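Local coordinates for alcohol dehydrogenase (Thermus thermophilus, PDB 2EIH), which probably acts as a zinc-containing, NAD(P)-dependent alcohol dehydrogenase of the medium-chain family and carries a zinc ion held by four cysteines, at residues G10-L15 and W45-V50. Residues are numbered along the deposited sequence; the frame is centred on the assembly and turned at random.
Sequences GGPEVL and WVRKGV
Gly10 and Arg47 grip each other through two hydrogen bonds that run in opposite senses. The amide N of Gly10 gives to the carbonyl O of Arg47 over 3.0 Å, using an acceptor in the last turn of helix 41-48. In return, NH2 of Arg47 reaches Gly10 O at 2.8 Å; it lies in the plane of that carbonyl, on a lone pair, although the bond is bent (132° at the hydrogen). Glycine suits the position because, at its backbone angles, a CB would jam against the preceding carbonyl and crowd CG1 of Val14.

The other contacts across the two segments are van der Waals packing. Pro12 lies over one face of the Arg47 guanidinium, its CD offset toward the rim and 3.3 Å from NH2; its N, lacking a hydrogen, presents no rival donor. Methyl CG2 of Val14 packs on CG of Arg47 at 3.8 Å, while Leu15 crosses the chain at about a right angle and sets CD1 beside CD. An extended start and a bend at chi3 (60°) bring NH2 to Gly10 O and lay the guanidinium against Pro12.

Beyond the loop, NE bonds His326 and NH1 forms a salt bridge with Glu330. A leucine at Arg47 would probably deprive Gly10 O and His326 of a donor and leave Glu330 at most its weak pair with Lys48. One buried arginine thus ties the loop between strands 2-6 and 15-19 to its own helix 41-48 and to helix 322-330, its three nitrogens divided among a carbonyl, an imidazole and a carboxylate.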
# COMPACT_ATOMS: atom_id res chain seq x y z
N GLY A 10 -13.98 -24.39 -34.52
CA GLY A 10 -12.97 -25.17 -35.21
C GLY A 10 -11.78 -24.35 -35.67
O GLY A 10 -11.28 -23.49 -34.94
N GLY A 11 -11.33 -24.64 -36.88
CA GLY A 11 -10.20 -23.93 -37.44
C GLY A 11 -10.59 -22.55 -37.91
O GLY A 11 -11.77 -22.24 -37.99
N PRO A 12 -9.61 -21.69 -38.23
CA PRO A 12 -9.93 -20.34 -38.69
C PRO A 12 -10.93 -20.29 -39.85
O PRO A 12 -11.62 -19.28 -40.03
CB PRO A 12 -8.56 -19.76 -39.05
CG PRO A 12 -7.74 -20.97 -39.39
CD PRO A 12 -8.17 -21.95 -38.33
N GLU A 13 -11.02 -21.38 -40.60
CA GLU A 13 -11.94 -21.46 -41.74
C GLU A 13 -13.41 -21.32 -41.34
O GLU A 13 -14.26 -21.08 -42.19
CB GLU A 13 -11.73 -22.77 -42.50
CG GLU A 13 -11.69 -23.99 -41.60
CD GLU A 13 -11.48 -25.29 -42.36
OE1 GLU A 13 -10.51 -25.37 -43.16
OE2 GLU A 13 -12.26 -26.24 -42.16
N VAL A 14 -13.72 -21.46 -40.05
CA VAL A 14 -15.10 -21.34 -39.60
C VAL A 14 -15.52 -19.87 -39.63
O VAL A 14 -16.70 -19.56 -39.46
CB VAL A 14 -15.33 -21.87 -38.15
CG1 VAL A 14 -14.76 -23.27 -38.01
CG2 VAL A 14 -14.70 -20.92 -37.13
N LEU A 15 -14.56 -18.98 -39.81
CA LEU A 15 -14.86 -17.54 -39.85
C LEU A 15 -15.27 -17.14 -41.27
O LEU A 15 -14.50 -17.27 -42.22
CB LEU A 15 -13.63 -16.73 -39.40
CG LEU A 15 -13.20 -16.90 -37.94
CD1 LEU A 15 -11.85 -16.25 -37.71
CD2 LEU A 15 -14.24 -16.29 -37.02
N TRP A 45 -9.35 -18.65 -28.83
CA TRP A 45 -9.88 -19.62 -27.89
C TRP A 45 -11.39 -19.78 -28.09
O TRP A 45 -11.92 -20.89 -28.02
CB TRP A 45 -9.56 -19.21 -26.45
CG TRP A 45 -8.08 -19.07 -26.20
CD1 TRP A 45 -7.09 -19.77 -26.82
CD2 TRP A 45 -7.44 -18.17 -25.29
NE1 TRP A 45 -5.86 -19.35 -26.37
CE2 TRP A 45 -6.04 -18.37 -25.43
CE3 TRP A 45 -7.90 -17.20 -24.38
CZ2 TRP A 45 -5.10 -17.63 -24.70
CZ3 TRP A 45 -6.95 -16.47 -23.65
CH2 TRP A 45 -5.57 -16.69 -23.81
N VAL A 46 -12.07 -18.67 -28.37
CA VAL A 46 -13.51 -18.74 -28.59
C VAL A 46 -13.78 -19.46 -29.89
O VAL A 46 -14.72 -20.25 -29.98
CB VAL A 46 -14.14 -17.34 -28.63
CG1 VAL A 46 -15.62 -17.45 -28.96
CG2 VAL A 46 -13.97 -16.65 -27.28
N ARG A 47 -12.95 -19.22 -30.91
CA ARG A 47 -13.13 -19.88 -32.19
C ARG A 47 -12.95 -21.39 -32.08
O ARG A 47 -13.75 -22.16 -32.60
CB ARG A 47 -12.16 -19.32 -33.24
CG ARG A 47 -12.09 -20.19 -34.49
CD ARG A 47 -11.21 -19.62 -35.59
NE ARG A 47 -9.81 -19.42 -35.23
CZ ARG A 47 -8.90 -20.37 -35.06
NH1 ARG A 47 -7.66 -20.03 -34.74
NH2 ARG A 47 -9.22 -21.65 -35.21
N LYS A 48 -11.88 -21.81 -31.42
CA LYS A 48 -11.60 -23.24 -31.26
C LYS A 48 -12.63 -23.93 -30.39
O LYS A 48 -12.85 -25.14 -30.52
CB LYS A 48 -10.22 -23.46 -30.67
CG LYS A 48 -9.09 -23.19 -31.63
CD LYS A 48 -7.75 -23.45 -30.97
CE LYS A 48 -6.64 -23.47 -32.01
NZ LYS A 48 -5.30 -23.63 -31.39
N GLY A 49 -13.26 -23.18 -29.49
CA GLY A 49 -14.26 -23.77 -28.61
C GLY A 49 -13.71 -23.98 -27.21
O GLY A 49 -14.43 -24.42 -26.31
N VAL A 50 -12.44 -23.64 -27.03
CA VAL A 50 -11.79 -23.78 -25.74
C VAL A 50 -12.34 -22.80 -24.72
O VAL A 50 -12.24 -23.02 -23.52
CB VAL A 50 -10.29 -23.53 -25.88
CG1 VAL A 50 -9.59 -23.87 -24.58
CG2 VAL A 50 -9.73 -24.34 -27.03